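Local structure of magnesium transporter, putative (Shewanella oneidensis MR-1, 3KXR) at residues A[103-108]-A[144-149]; A[49-54]-A[129-134]; A[17-22]-A[43-48]. The protein probably moves magnesium or related cations across the membrane, this chain being a soluble piece with the CBS pair and part of the MgtE-type N domain. All blocks are in the same frame, centred on the assembly; numbering follows the deposited sequence.

Interaction 1: A[103-108]-A[144-149]; sequences TVRRYD and HSREIE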
# COMPACT_ATOMS: atom_id res chain seq x y z
N THR A 103 -27.67 13.52 -11.77
CA THR A 103 -26.91 14.48 -11.00
C THR A 103 -27.87 15.29 -10.16
O THR A 103 -28.92 15.71 -10.64
CB THR A 103 -26.20 15.44 -11.99
OG1 THR A 103 -25.29 14.69 -12.79
CG2 THR A 103 -25.45 16.60 -11.29
N VAL A 104 -27.53 15.52 -8.90
CA VAL A 104 -28.27 16.52 -8.11
C VAL A 104 -27.35 17.70 -7.84
O VAL A 104 -26.19 17.51 -7.58
CB VAL A 104 -28.84 15.94 -6.78
CG1 VAL A 104 -29.60 14.62 -7.04
CG2 VAL A 104 -27.76 15.71 -5.76
N ARG A 105 -27.87 18.92 -7.90
CA ARG A 105 -27.05 20.12 -7.66
C ARG A 105 -27.09 20.63 -6.25
O ARG A 105 -28.14 20.69 -5.64
CB ARG A 105 -27.54 21.28 -8.48
CG ARG A 105 -27.61 21.03 -9.94
CD ARG A 105 -28.01 22.34 -10.57
NE ARG A 105 -28.29 22.13 -11.97
CZ ARG A 105 -27.37 21.99 -12.93
NH1 ARG A 105 -26.06 22.07 -12.64
NH2 ARG A 105 -27.77 21.78 -14.20
N ARG A 106 -25.96 21.11 -5.78
CA ARG A 106 -25.92 21.67 -4.45
C ARG A 106 -27.05 22.67 -4.21
O ARG A 106 -27.75 22.59 -3.20
CB ARG A 106 -24.60 22.37 -4.19
CG ARG A 106 -24.66 23.12 -2.91
CD ARG A 106 -23.38 23.30 -2.22
NE ARG A 106 -22.40 23.81 -3.13
CZ ARG A 106 -21.12 23.50 -3.06
NH1 ARG A 106 -20.64 22.69 -2.10
NH2 ARG A 106 -20.31 24.00 -3.96
N TYR A 107 -27.19 23.64 -5.09
CA TYR A 107 -28.14 24.70 -4.86
C TYR A 107 -29.57 24.17 -4.69
O TYR A 107 -30.31 24.63 -3.83
CB TYR A 107 -28.09 25.73 -5.97
CG TYR A 107 -29.07 26.86 -5.76
CD1 TYR A 107 -28.69 28.01 -5.08
CD2 TYR A 107 -30.39 26.77 -6.23
CE1 TYR A 107 -29.58 29.04 -4.89
CE2 TYR A 107 -31.28 27.80 -6.04
CZ TYR A 107 -30.87 28.93 -5.37
OH TYR A 107 -31.74 29.98 -5.16
N ASP A 108 -29.95 23.19 -5.51
CA ASP A 108 -31.27 22.61 -5.40
C ASP A 108 -31.39 21.76 -4.17
O ASP A 108 -32.40 21.84 -3.50
CB ASP A 108 -31.67 21.76 -6.62
CG ASP A 108 -31.53 22.51 -7.94
OD1 ASP A 108 -31.79 23.75 -7.98
OD2 ASP A 108 -31.14 21.85 -8.95
N HIS A 144 -18.86 25.31 -22.22
CA HIS A 144 -20.09 25.98 -22.68
C HIS A 144 -21.32 25.39 -22.04
O HIS A 144 -22.23 24.97 -22.70
CB HIS A 144 -20.21 25.91 -24.19
CG HIS A 144 -19.05 26.50 -24.90
ND1 HIS A 144 -18.77 27.85 -24.84
CD2 HIS A 144 -18.07 25.94 -25.64
CE1 HIS A 144 -17.67 28.10 -25.54
NE2 HIS A 144 -17.22 26.96 -26.03
N SER A 145 -21.33 25.37 -20.72
CA SER A 145 -22.47 24.89 -19.98
C SER A 145 -22.50 25.70 -18.72
O SER A 145 -21.73 26.64 -18.54
CB SER A 145 -22.28 23.42 -19.62
OG SER A 145 -21.30 23.30 -18.61
N ARG A 146 -23.38 25.33 -17.81
CA ARG A 146 -23.41 26.04 -16.53
C ARG A 146 -22.78 25.18 -15.44
O ARG A 146 -22.85 25.50 -14.27
CB ARG A 146 -24.82 26.55 -16.24
CG ARG A 146 -25.96 25.60 -16.60
CD ARG A 146 -26.21 24.59 -15.47
NE ARG A 146 -26.58 25.23 -14.20
CZ ARG A 146 -27.83 25.42 -13.75
NH1 ARG A 146 -28.02 26.01 -12.57
NH2 ARG A 146 -28.90 25.04 -14.47
N GLU A 147 -22.09 24.13 -15.86
CA GLU A 147 -21.44 23.18 -14.95
C GLU A 147 -19.97 23.48 -14.72
O GLU A 147 -19.28 24.01 -15.60
CB GLU A 147 -21.49 21.76 -15.52
CG GLU A 147 -22.81 21.31 -16.17
CD GLU A 147 -23.98 21.32 -15.22
OE1 GLU A 147 -23.78 21.43 -13.97
OE2 GLU A 147 -25.12 21.25 -15.71
N ILE A 148 -19.47 23.10 -13.55
CA ILE A 148 -18.04 23.17 -13.30
C ILE A 148 -17.42 21.77 -13.24
O ILE A 148 -16.21 21.61 -13.00
CB ILE A 148 -17.72 24.06 -12.05
CG1 ILE A 148 -18.34 23.51 -10.75
CG2 ILE A 148 -18.20 25.48 -12.30
CD1 ILE A 148 -17.86 24.28 -9.40
N GLU A 149 -18.23 20.75 -13.49
CA GLU A 149 -17.71 19.40 -13.58
C GLU A 149 -18.72 18.59 -14.33
O GLU A 149 -19.92 18.89 -14.28
CB GLU A 149 -17.54 18.81 -12.18
CG GLU A 149 -18.87 18.72 -11.40
CD GLU A 149 -18.73 18.35 -9.92
OE1 GLU A 149 -18.01 17.37 -9.59
OE2 GLU A 149 -19.41 19.01 -9.10
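Arg-105 and Glu-147 form an end-on salt bridge. NH1 and NH2 of the arginine each face one carboxylate oxygen. Arg-105 NH1 lies 2.7 Å from Glu-147 OE1, and Arg-105 NH2 lies 3.1 Å from Glu-147 OE2. Both oxygens accept through their syn lone pairs and sit close to the guanidinium plane. The two flat groups are nearly coplanar, 5° apart. A weak third bond runs diagonally from NH1 to OE2. The chain of Arg-105 is extended from CG to NE, which carries its charged end across to the loop before strand 149-153. Asn-90 ND2 also donates to Glu-147 OE1, so that oxygen has a second donor besides Arg-105 NH1. Together these bonds probably fix the rotation of the carboxylate.

The contact joins the two CBS motifs of the CBS pair. Arg-105 is the N-cap residue where strand 100-105 gives way to helix 106-109 in the first motif. Arg-146 and Glu-147 belong to the loop between helix 135-143 and strand 149-153 in the second.

The stacking is between two arginines. The guanidinium of Arg-146 lies flat over one face of Arg-105, with centres 3.6 Å apart and planes at 18°. Bends in the middle of the Arg-146 chain, at chi2 and chi3, fold it back over that face. Arg-146 CD is 3.5 Å from Arg-105 NH2. The like charges are close, but acids lie beside both groups. Arg-146 NH2 makes a salt bridge with Asp-125, which also has a long, weak ion pair with Arg-105 NH2. Asp-125 and Glu-147 would thus offset much of the positive charge.

Within the loop, Glu-147 N donates to Ser-145 OG at 3.0 Å, an ST turn. Ser-145 OG is also bonded to Ile-142 O, which ties the turn to the end of helix 135-143.

Interaction 2: A[49-54]-A[129-134]; sequences DQYSEN and LTANTT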
# COMPACT_ATOMS: atom_id res chain seq x y z
N ASP A 49 -3.81 3.11 -19.38
CA ASP A 49 -3.70 1.81 -19.99
C ASP A 49 -4.97 1.42 -20.70
O ASP A 49 -4.93 0.66 -21.67
CB ASP A 49 -3.36 0.78 -18.91
CG ASP A 49 -2.96 -0.56 -19.48
OD1 ASP A 49 -2.30 -0.63 -20.55
OD2 ASP A 49 -3.29 -1.56 -18.83
N GLN A 50 -6.10 1.93 -20.25
CA GLN A 50 -7.35 1.56 -20.88
C GLN A 50 -7.76 2.55 -21.96
O GLN A 50 -8.35 2.14 -22.93
CB GLN A 50 -8.47 1.45 -19.86
CG GLN A 50 -9.77 0.95 -20.48
CD GLN A 50 -10.88 0.78 -19.45
OE1 GLN A 50 -10.70 1.06 -18.25
NE2 GLN A 50 -12.05 0.32 -19.91
N TYR A 51 -7.44 3.82 -21.79
CA TYR A 51 -7.92 4.86 -22.70
C TYR A 51 -6.77 5.53 -23.41
O TYR A 51 -5.75 5.88 -22.80
CB TYR A 51 -8.76 5.92 -21.95
CG TYR A 51 -10.01 5.36 -21.30
CD1 TYR A 51 -10.10 5.18 -19.92
CD2 TYR A 51 -11.08 4.95 -22.09
CE1 TYR A 51 -11.25 4.62 -19.33
CE2 TYR A 51 -12.25 4.41 -21.51
CZ TYR A 51 -12.32 4.24 -20.14
OH TYR A 51 -13.45 3.68 -19.61
N SER A 52 -6.94 5.74 -24.71
CA SER A 52 -5.88 6.28 -25.55
C SER A 52 -5.82 7.78 -25.39
O SER A 52 -6.65 8.37 -24.69
CB SER A 52 -6.11 5.87 -27.00
OG SER A 52 -7.40 6.29 -27.41
N GLU A 53 -4.86 8.40 -26.06
CA GLU A 53 -4.46 9.77 -25.76
C GLU A 53 -5.51 10.81 -26.05
O GLU A 53 -5.44 11.89 -25.51
CB GLU A 53 -3.19 10.12 -26.52
CG GLU A 53 -3.40 10.23 -28.04
CD GLU A 53 -2.12 10.50 -28.84
OE1 GLU A 53 -1.05 10.82 -28.22
OE2 GLU A 53 -2.19 10.39 -30.09
N ASN A 54 -6.45 10.52 -26.92
CA ASN A 54 -7.49 11.48 -27.22
C ASN A 54 -8.85 11.05 -26.68
O ASN A 54 -9.86 11.45 -27.22
CB ASN A 54 -7.55 11.75 -28.73
CG ASN A 54 -8.43 12.97 -29.10
OD1 ASN A 54 -8.47 13.98 -28.39
ND2 ASN A 54 -9.16 12.86 -30.21
N LEU A 129 -20.37 12.63 -19.83
CA LEU A 129 -19.53 12.32 -20.97
C LEU A 129 -19.28 10.82 -21.04
O LEU A 129 -19.07 10.17 -20.01
CB LEU A 129 -18.19 13.02 -20.83
CG LEU A 129 -18.34 14.53 -20.77
CD1 LEU A 129 -17.06 15.18 -20.34
CD2 LEU A 129 -18.86 15.06 -22.13
N THR A 130 -19.29 10.27 -22.24
CA THR A 130 -18.74 8.95 -22.47
C THR A 130 -17.21 9.06 -22.42
O THR A 130 -16.65 10.08 -22.83
CB THR A 130 -19.20 8.39 -23.83
OG1 THR A 130 -18.80 9.30 -24.88
CG2 THR A 130 -20.72 8.23 -23.83
N ALA A 131 -16.56 8.01 -21.92
CA ALA A 131 -15.11 7.99 -21.69
C ALA A 131 -14.33 8.12 -22.99
O ALA A 131 -13.18 8.55 -23.01
CB ALA A 131 -14.72 6.71 -20.98
N ASN A 132 -14.98 7.75 -24.09
CA ASN A 132 -14.37 7.85 -25.41
C ASN A 132 -14.56 9.21 -26.07
O ASN A 132 -14.05 9.42 -27.14
CB ASN A 132 -14.92 6.75 -26.33
CG ASN A 132 -16.37 6.94 -26.66
OD1 ASN A 132 -17.06 7.74 -26.05
ND2 ASN A 132 -16.84 6.21 -27.62
N THR A 133 -15.26 10.15 -25.43
CA THR A 133 -15.37 11.51 -26.00
C THR A 133 -13.96 12.11 -26.19
O THR A 133 -13.06 11.86 -25.37
CB THR A 133 -16.18 12.41 -25.08
OG1 THR A 133 -17.46 11.81 -24.89
CG2 THR A 133 -16.33 13.81 -25.64
N THR A 134 -13.77 12.87 -27.28
CA THR A 134 -12.46 13.47 -27.56
C THR A 134 -12.19 14.55 -26.55
O THR A 134 -13.13 15.11 -25.96
CB THR A 134 -12.34 14.11 -28.97
OG1 THR A 134 -13.26 15.20 -29.08
CG2 THR A 134 -12.60 13.11 -30.09
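Tyr-51 holds CG anti to its carbonyl carbon (chi1 -62°), which sends the ring over to Ala-131. Asn-54 takes the other course, with CG opposite the backbone N (chi1 -168°), and its amide runs alongside Thr-134. The contact joins the residues just after helix 39-50, in the MgtE-type N domain, to the second motif of the CBS pair. There a type I beta turn, Thr-130 to Thr-133, starts at the last residue of strand 129-130.

The methyl of Ala-131 meets the outer part of the tyrosine ring obliquely. Ala-131 CB is 3.4 Å from Tyr-51 CE2 and 3.6 Å from Tyr-51 OH. Gln-50 CG lies over one face of the same ring. Ile-160 of strand 159-164 touches both Tyr-51 and Ala-131, so the ring packs against the CBS sheet. A serine in place of Tyr-51 would probably open a gap beside Ala-131 and Ile-160 and weaken the apolar join between the two domains.

The turn is held from within. Thr-130 O accepts from Thr-133 N and Thr-133 OG1, which approach from the same face of its carbonyl plane. Thr-130 OG1 donates to Asn-132 OD1 at 2.6 Å.

At the more open end, Asn-54 and Thr-134 lie side by side and point the same way. Asn-54 ND2 is 3.5 Å from Thr-134 CG2, and Asn-54 OD1 accepts a weak hydrogen bond from Leu-135 N. Thr-134 OG1 caps helix 135-143 by accepting from Asp-137 N. The backbones also meet: Thr-134 CA is 3.3 Å from Asn-54 O, in a CA-H...O contact with an angle of 168° at the hydrogen.

Interaction 3: A[17-22]-A[43-48]; sequences DLIEWS and QRFELY
Ile-19 and Phe-45 make the tight part of this contact. The CD1 methyl of Ile-19 sits over one face of the phenylalanine ring in a CH-pi contact. Ile-19 CD1 is 3.9 Å from the centroid of the Phe-45 ring and 24° off the normal, displaced toward the rim. The closest pair is Ile-19 CD1 and Phe-45 CE1, at 3.5 Å. Phe-45 turns CG anti to its backbone N (chi1 176°), and this swings the ring toward helix 15-20. Leu-18 approaches the ring differently, at its edge. Leu-18 CB is 3.9 Å from Phe-45 CE1. Helix 27-36 adds to this apolar cluster: Phe-29 and Ala-33 touch Leu-18, while Thr-30 and Leu-34 touch Phe-45.

The Tyr-48 side is looser. Ile-19 CG1 lies 3.7 Å from Tyr-48 CB, but the tyrosine ring then leads away from helix 15-20. Beside it, Arg-44 NH1 forms a salt bridge with Glu-16. The side of helix 15-20 that carries Glu-20 and the nearby Trp-21 meets a second subunit. Glu-20 pairs with Arg-78 of that subunit, and Trp-21 meets its Arg-82 in a cation-pi contact.

No hydrogen bond links the two segments. Side chains from three short helices, 15-20, 27-36 and 39-50, enclose the apolar centre, as in the all-helical N domain of MgtE-type magnesium transporters.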
# COMPACT_ATOMS: atom_id res chain seq x y z
N ASP A 17 5.16 7.66 -17.76
CA ASP A 17 6.41 7.16 -18.28
C ASP A 17 6.27 5.67 -18.51
O ASP A 17 6.65 5.16 -19.55
CB ASP A 17 7.53 7.42 -17.28
CG ASP A 17 7.76 8.92 -16.98
OD1 ASP A 17 7.35 9.80 -17.80
OD2 ASP A 17 8.37 9.21 -15.92
N LEU A 18 5.70 4.97 -17.54
CA LEU A 18 5.58 3.52 -17.65
C LEU A 18 4.77 3.15 -18.87
O LEU A 18 5.18 2.29 -19.64
CB LEU A 18 4.97 2.91 -16.39
CG LEU A 18 5.82 2.98 -15.11
CD1 LEU A 18 5.03 2.44 -13.90
CD2 LEU A 18 7.15 2.21 -15.26
N ILE A 19 3.65 3.85 -19.09
CA ILE A 19 2.76 3.60 -20.22
C ILE A 19 3.46 3.85 -21.54
O ILE A 19 3.43 3.01 -22.47
CB ILE A 19 1.48 4.47 -20.15
CG1 ILE A 19 0.58 4.00 -19.00
CG2 ILE A 19 0.70 4.42 -21.47
CD1 ILE A 19 -0.19 2.71 -19.30
N GLU A 20 4.13 4.99 -21.60
CA GLU A 20 4.83 5.36 -22.80
C GLU A 20 5.92 4.34 -23.12
O GLU A 20 6.21 4.08 -24.29
CB GLU A 20 5.43 6.73 -22.60
CG GLU A 20 6.22 7.25 -23.78
CD GLU A 20 7.21 8.30 -23.36
OE1 GLU A 20 7.13 8.74 -22.19
OE2 GLU A 20 8.07 8.67 -24.20
N TRP A 21 6.50 3.74 -22.09
CA TRP A 21 7.56 2.75 -22.27
C TRP A 21 7.14 1.30 -22.11
O TRP A 21 7.96 0.42 -21.80
CB TRP A 21 8.69 3.09 -21.32
CG TRP A 21 9.71 3.88 -21.99
CD1 TRP A 21 9.59 4.55 -23.18
CD2 TRP A 21 11.02 4.10 -21.54
NE1 TRP A 21 10.75 5.16 -23.49
CE2 TRP A 21 11.66 4.90 -22.50
CE3 TRP A 21 11.74 3.69 -20.41
CZ2 TRP A 21 12.99 5.30 -22.37
CZ3 TRP A 21 13.07 4.09 -20.28
CH2 TRP A 21 13.68 4.89 -21.25
N SER A 22 5.85 1.05 -22.35
CA SER A 22 5.29 -0.28 -22.14
C SER A 22 5.84 -1.31 -23.12
O SER A 22 5.96 -2.46 -22.75
CB SER A 22 3.75 -0.28 -22.13
OG SER A 22 3.21 0.08 -23.38
N GLN A 43 -4.00 4.37 -10.14
CA GLN A 43 -5.29 4.63 -10.79
C GLN A 43 -5.06 5.32 -12.14
O GLN A 43 -5.69 4.98 -13.14
CB GLN A 43 -6.22 5.46 -9.89
CG GLN A 43 -6.84 4.70 -8.67
CD GLN A 43 -7.60 5.61 -7.61
OE1 GLN A 43 -7.77 6.83 -7.79
NE2 GLN A 43 -8.06 4.98 -6.52
N ARG A 44 -4.12 6.26 -12.15
CA ARG A 44 -3.75 7.00 -13.35
C ARG A 44 -3.20 6.06 -14.39
O ARG A 44 -3.52 6.15 -15.57
CB ARG A 44 -2.76 8.13 -13.00
CG ARG A 44 -2.61 9.24 -14.08
CD ARG A 44 -2.28 10.71 -13.53
NE ARG A 44 -1.79 10.74 -12.14
CZ ARG A 44 -0.51 10.85 -11.73
NH1 ARG A 44 0.52 10.99 -12.59
NH2 ARG A 44 -0.24 10.83 -10.41
N PHE A 45 -2.40 5.10 -13.95
CA PHE A 45 -1.87 4.12 -14.86
C PHE A 45 -2.98 3.26 -15.52
O PHE A 45 -2.96 3.01 -16.74
CB PHE A 45 -0.84 3.25 -14.15
CG PHE A 45 -0.30 2.13 -15.01
CD1 PHE A 45 0.91 2.29 -15.71
CD2 PHE A 45 -0.99 0.94 -15.13
CE1 PHE A 45 1.40 1.28 -16.49
CE2 PHE A 45 -0.50 -0.09 -15.92
CZ PHE A 45 0.70 0.07 -16.61
N GLU A 46 -3.93 2.79 -14.73
CA GLU A 46 -5.01 1.96 -15.26
C GLU A 46 -5.84 2.72 -16.28
O GLU A 46 -6.25 2.12 -17.28
CB GLU A 46 -5.94 1.42 -14.14
CG GLU A 46 -5.24 0.43 -13.14
CD GLU A 46 -4.55 -0.78 -13.84
OE1 GLU A 46 -5.15 -1.36 -14.78
OE2 GLU A 46 -3.40 -1.16 -13.48
N LEU A 47 -6.05 4.02 -16.07
CA LEU A 47 -6.81 4.83 -17.02
C LEU A 47 -6.04 5.05 -18.33
O LEU A 47 -6.62 4.92 -19.42
CB LEU A 47 -7.17 6.17 -16.43
CG LEU A 47 -8.25 6.13 -15.34
CD1 LEU A 47 -8.22 7.44 -14.59
CD2 LEU A 47 -9.65 5.84 -15.87
N TYR A 48 -4.76 5.39 -18.21
CA TYR A 48 -3.91 5.53 -19.38
C TYR A 48 -3.79 4.19 -20.13
O TYR A 48 -3.72 4.14 -21.34
CB TYR A 48 -2.53 6.00 -18.99
CG TYR A 48 -2.36 7.49 -18.94
CD1 TYR A 48 -1.43 8.14 -19.73
CD2 TYR A 48 -3.13 8.25 -18.10
CE1 TYR A 48 -1.28 9.53 -19.69
CE2 TYR A 48 -2.98 9.65 -18.05
CZ TYR A 48 -2.06 10.26 -18.85
OH TYR A 48 -1.93 11.61 -18.77

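Overall arrangement
Interactions 2 and 3 share helix 39-50 and touch, Asp-49 N lying 3.6 Å from Ile-19 CD1. Interaction 3 packs that helix inside the N domain, and interaction 2 joins the residues that follow it to the second CBS motif. Interaction 1 lies across the chain's centre from interaction 3, their centres about 31 Å apart, and links the two CBS motifs. It is mostly buried yet ionic, with acids beside its arginines. The other two are partly buried. Interaction 3 is apolar throughout, while interaction 2 mixes a buried ring-methyl contact with a more exposed polar end. Interaction 1 sets a strand end against a loop, interaction 2 is made by residues in loops and turns, and interaction 3 is helix on helix.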